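Local coordinates for CRISPR protein (PDB 4MJK) that probably serves as a Cas5-family subunit of an archaeal type I-A CRISPR Cascade complex, helping to hold the CRISPR RNA, at residues Arg189-Ser193 with Gln194-Phe198; Met233-Ile236 with Phe237-Pro240. One frame throughout, in Å; residues are numbered along the deposited sequence.

In the fold
Contact 1 (189-198) is the corner at which the chain leaves strand 186-193 for strand 196-202, and contact 2 (233-240) is the loop from strand 225-231 to strand 241-246. Each therefore connects the same two three-stranded antiparallel sheets, and their centres lie about 12 Å apart. They touch directly: S193 OG is 2.8 Å from T239 O, a probable hydrogen bond, the side chain of R195 packs with CG on T234 CG2 at 3.5 Å, and W196 CZ2 meets P240 O at 3.6 Å. The centres of the two contacts lie about 17 and 18 Å from that of the chain, on the same side.

Contact 1 (Arg189-Ser193 with Gln194-Phe198); sequences RGILS and QRWEF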
loop_
_atom_site.group_PDB
_atom_site.type_symbol
_atom_site.label_atom_id
_atom_site.label_comp_id
_atom_site.label_asym_id
_atom_site.label_seq_id
_atom_site.Cartn_x
_atom_site.Cartn_y
_atom_site.Cartn_z
ATOM N N ARG A 189 14.959 30.609 -3.351
ATOM C CA ARG A 189 16.302 31.191 -3.499
ATOM C C ARG A 189 17.444 30.163 -3.503
ATOM O O ARG A 189 18.426 30.289 -4.257
ATOM C CB ARG A 189 16.547 32.221 -2.392
ATOM C CG ARG A 189 15.553 33.370 -2.405
ATOM C CD ARG A 189 15.806 34.282 -3.615
ATOM N NE ARG A 189 17.148 34.843 -3.561
ATOM C CZ ARG A 189 17.817 35.345 -4.595
ATOM N NH1 ARG A 189 17.282 35.381 -5.812
ATOM N NH2 ARG A 189 19.039 35.818 -4.401
ATOM N N GLY A 190 17.318 29.154 -2.652
ATOM C CA GLY A 190 18.294 28.087 -2.578
ATOM C C GLY A 190 17.765 26.859 -1.849
ATOM O O GLY A 190 17.061 26.959 -0.840
ATOM N N ILE A 191 18.097 25.689 -2.367
ATOM C CA ILE A 191 17.763 24.444 -1.685
ATOM C C ILE A 191 18.875 24.126 -0.698
ATOM O O ILE A 191 20.044 24.009 -1.090
ATOM C CB ILE A 191 17.625 23.296 -2.684
ATOM C CG1 ILE A 191 16.402 23.547 -3.578
ATOM C CG2 ILE A 191 17.560 21.921 -1.950
ATOM C CD1 ILE A 191 16.233 22.560 -4.695
ATOM N N LEU A 192 18.526 24.012 0.579
ATOM C CA LEU A 192 19.519 23.680 1.615
ATOM C C LEU A 192 19.730 22.170 1.765
ATOM O O LEU A 192 20.854 21.711 1.957
ATOM C CB LEU A 192 19.118 24.277 2.958
ATOM C CG LEU A 192 18.985 25.801 2.971
ATOM C CD1 LEU A 192 18.299 26.276 4.259
ATOM C CD2 LEU A 192 20.361 26.439 2.814
ATOM N N SER A 193 18.643 21.405 1.704
ATOM C CA SER A 193 18.750 19.946 1.684
ATOM C C SER A 193 17.768 19.352 0.685
ATOM O O SER A 193 16.626 19.818 0.535
ATOM C CB SER A 193 18.575 19.342 3.071
ATOM O OG SER A 193 17.432 19.874 3.693
ATOM N N GLN A 194 18.240 18.323 -0.004
ATOM C CA GLN A 194 17.661 17.921 -1.274
ATOM C C GLN A 194 16.384 17.137 -1.317
ATOM O O GLN A 194 15.957 16.472 -0.361
ATOM C CB GLN A 194 18.678 17.197 -2.154
ATOM C CG GLN A 194 19.465 18.148 -3.038
ATOM C CD GLN A 194 18.590 18.847 -4.060
ATOM O OE1 GLN A 194 17.388 18.576 -4.167
ATOM N NE2 GLN A 194 19.192 19.746 -4.829
ATOM N N ARG A 195 15.850 17.228 -2.532
ATOM C CA ARG A 195 14.596 16.704 -2.985
ATOM C C ARG A 195 13.436 17.651 -2.717
ATOM O O ARG A 195 12.747 17.578 -1.701
ATOM C CB ARG A 195 14.381 15.261 -2.563
ATOM C CG ARG A 195 15.213 14.309 -3.416
ATOM C CD ARG A 195 14.750 14.345 -4.864
ATOM N NE ARG A 195 14.018 13.124 -5.192
ATOM C CZ ARG A 195 13.156 12.998 -6.197
ATOM N NH1 ARG A 195 12.895 14.023 -6.994
ATOM N NH2 ARG A 195 12.551 11.838 -6.401
ATOM N N TRP A 196 13.271 18.557 -3.673
ATOM C CA TRP A 196 12.092 19.383 -3.794
ATOM C C TRP A 196 11.511 19.196 -5.197
ATOM O O TRP A 196 12.069 19.673 -6.195
ATOM C CB TRP A 196 12.440 20.842 -3.543
ATOM C CG TRP A 196 12.720 21.092 -2.096
ATOM C CD1 TRP A 196 13.927 20.945 -1.447
ATOM C CD2 TRP A 196 11.770 21.475 -1.101
ATOM N NE1 TRP A 196 13.780 21.254 -0.116
ATOM C CE2 TRP A 196 12.466 21.574 0.124
ATOM C CE3 TRP A 196 10.396 21.764 -1.125
ATOM C CZ2 TRP A 196 11.835 21.947 1.311
ATOM C CZ3 TRP A 196 9.776 22.138 0.045
ATOM C CH2 TRP A 196 10.495 22.225 1.253
ATOM N N GLU A 197 10.389 18.499 -5.268
ATOM C CA GLU A 197 9.736 18.245 -6.536
ATOM C C GLU A 197 8.685 19.323 -6.837
ATOM O O GLU A 197 8.541 20.273 -6.070
ATOM C CB GLU A 197 9.111 16.851 -6.517
ATOM C CG GLU A 197 9.982 15.804 -7.187
ATOM C CD GLU A 197 9.835 15.819 -8.699
ATOM O OE1 GLU A 197 10.404 14.920 -9.357
ATOM O OE2 GLU A 197 9.147 16.726 -9.234
ATOM N N PHE A 198 7.996 19.174 -7.969
ATOM C CA PHE A 198 6.914 20.053 -8.389
ATOM C C PHE A 198 5.655 19.200 -8.507
ATOM O O PHE A 198 5.713 18.047 -8.951
ATOM C CB PHE A 198 7.174 20.638 -9.790
ATOM C CG PHE A 198 8.339 21.596 -9.870
ATOM C CD1 PHE A 198 8.124 22.966 -9.890
ATOM C CD2 PHE A 198 9.645 21.122 -9.923
ATOM C CE1 PHE A 198 9.187 23.849 -9.970
ATOM C CE2 PHE A 198 10.723 22.003 -10.002
ATOM C CZ PHE A 198 10.488 23.364 -10.030
#
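S193 and Q194 join two strands end to end: the chain arrives along strand 186-193, bends at L192, and starts strand 196-202 two residues beyond Q194. On the incoming side the backbone carries two classic beta bulges against strand 241-246, with R189 and G190 both facing L243, and L192 and S193 both facing E241. Across the corner W196 reaches back to S193, its NE1 donating a weak, bent hydrogen bond to S193 O at 3.3 Å (127°); the carbonyl oxygen lies at the indole edge, near the ring plane. The indole CD1 also meets I191 CG2 at 3.8 Å, an apolar contact in which the two side chains run antiparallel alongside one another. I191 carries CG2 anti to the backbone N, which brings this methyl over the flat face of the Q194 amide, 3.9 Å from CD, the two side chains roughly perpendicular. The Q194 chain, bent at its second torsion (chi2 -65°), folds its amide back over the next peptide, and OE1 takes R195 N at 2.6 Å in a nearly straight bond lying in the carbonyl plane on a lone pair. That bond fixes the rotation of the amide beneath the methyl. Beyond it, the R195 guanidinium turns an edge to the E197 carboxylate, NH1 and OE1 forming a salt bridge at 3.5 Å with the oxygen in the guanidinium plane. The buried W196 side chain also packs on P231 and C242, while R229 bonds the carbonyls of W196 and E197. This is a strand-to-strand corner by which the chain passes from the sheet containing strand 241-246 to the one containing strand 225-231, with the buried W196 turned back toward the incoming strand.

Contact 2 (Met233-Ile236 with Phe237-Pro240); sequences MTSI and FSTP
S235 grips the two residues that follow I236 with two oxygens: OG accepts F237 N at 3.1 Å (164°), and the carbonyl O accepts S238 N at 3.2 Å, the latter donor standing well above the carbonyl plane. OG is anti to the backbone N (chi1 158°), a setting that turns the hydroxyl toward the peptide N of F237. The two bonds make an ST turn superposed on a type I beta turn from S235 to S238, a compact reversal in the loop between strands 225-231 and 241-246. With an alanine here, F237 N would probably lose its hydroxyl partner, leaving the S238 N to S235 O bond as the remaining direct hydrogen bond between the limbs. At the apex I236 CG2 sits almost squarely over the centre of the F237 ring, 3.5 Å from the centroid and 9° off its normal, a CH-pi contact between neighbours in sequence. Between the limbs, water 1 forms a bridge, accepting from T234 N at 2.9 Å and hydrogen-bonded to S238 OG at 2.6 Å. At the base the limbs close on apolar groups: CB of selenomethionine M233 packs on P240 CD at 4.3 Å, and its CE lies beside T239 CA at 4.1 Å. The M233 carbonyl accepts the T77 hydroxyl, and the M233 side chain rests on L121.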
loop_
_atom_site.group_PDB
_atom_site.type_symbol
_atom_site.label_atom_id
_atom_site.label_comp_id
_atom_site.label_asym_id
_atom_site.label_seq_id
_atom_site.Cartn_x
_atom_site.Cartn_y
_atom_site.Cartn_z
HETATM N N MSE A 233 11.734 13.280 1.117
HETATM C CA MSE A 233 12.742 12.830 2.056
HETATM C C MSE A 233 13.503 11.661 1.444
HETATM O O MSE A 233 12.890 10.736 0.911
HETATM C CB MSE A 233 12.001 12.372 3.315
HETATM C CG MSE A 233 12.823 12.103 4.530
HETATM SE SE MSE A 233 11.584 11.863 6.028
HETATM C CE MSE A 233 11.831 13.602 6.890
ATOM N N THR A 234 14.831 11.703 1.501
ATOM C CA THR A 234 15.645 10.608 0.973
ATOM C C THR A 234 16.320 9.806 2.082
ATOM O O THR A 234 16.881 8.743 1.833
ATOM C CB THR A 234 16.726 11.111 -0.001
ATOM O OG1 THR A 234 17.465 12.178 0.605
ATOM C CG2 THR A 234 16.090 11.612 -1.286
ATOM N N SER A 235 16.269 10.324 3.302
ATOM C CA SER A 235 16.890 9.668 4.442
ATOM C C SER A 235 16.108 10.028 5.681
ATOM O O SER A 235 15.589 11.147 5.799
ATOM C CB SER A 235 18.348 10.129 4.596
ATOM O OG SER A 235 18.832 9.926 5.921
ATOM N N ILE A 236 16.029 9.086 6.614
ATOM C CA ILE A 236 15.318 9.317 7.863
ATOM C C ILE A 236 15.909 10.509 8.620
ATOM O O ILE A 236 15.234 11.134 9.436
ATOM C CB ILE A 236 15.330 8.046 8.752
ATOM C CG1 ILE A 236 14.405 8.210 9.959
ATOM C CG2 ILE A 236 16.763 7.692 9.185
ATOM C CD1 ILE A 236 12.941 8.376 9.592
ATOM N N PHE A 237 17.165 10.842 8.343
ATOM C CA PHE A 237 17.833 11.896 9.114
ATOM C C PHE A 237 17.894 13.254 8.412
ATOM O O PHE A 237 18.202 14.264 9.041
ATOM C CB PHE A 237 19.238 11.461 9.547
ATOM C CG PHE A 237 19.247 10.216 10.383
ATOM C CD1 PHE A 237 18.557 10.172 11.581
ATOM C CD2 PHE A 237 19.929 9.092 9.967
ATOM C CE1 PHE A 237 18.558 9.018 12.371
ATOM C CE2 PHE A 237 19.928 7.932 10.743
ATOM C CZ PHE A 237 19.235 7.905 11.948
ATOM N N SER A 238 17.595 13.287 7.121
ATOM C CA SER A 238 17.658 14.551 6.387
ATOM C C SER A 238 16.277 15.035 5.960
ATOM O O SER A 238 15.699 14.512 5.012
ATOM C CB SER A 238 18.555 14.411 5.158
ATOM O OG SER A 238 18.025 13.434 4.268
ATOM N N THR A 239 15.753 16.028 6.666
ATOM C CA THR A 239 14.513 16.681 6.264
ATOM C C THR A 239 14.786 17.727 5.165
ATOM O O THR A 239 15.610 18.625 5.339
ATOM C CB THR A 239 13.833 17.331 7.479
ATOM O OG1 THR A 239 12.848 18.274 7.042
ATOM C CG2 THR A 239 14.858 18.061 8.323
ATOM N N PRO A 240 14.122 17.594 4.008
ATOM C CA PRO A 240 14.352 18.601 2.964
ATOM C C PRO A 240 14.074 20.012 3.480
ATOM O O PRO A 240 13.116 20.236 4.217
ATOM C CB PRO A 240 13.346 18.206 1.882
ATOM C CG PRO A 240 13.245 16.703 2.039
ATOM C CD PRO A 240 13.260 16.496 3.531
HETATM O O HOH W 1 16.209 14.025 2.484
#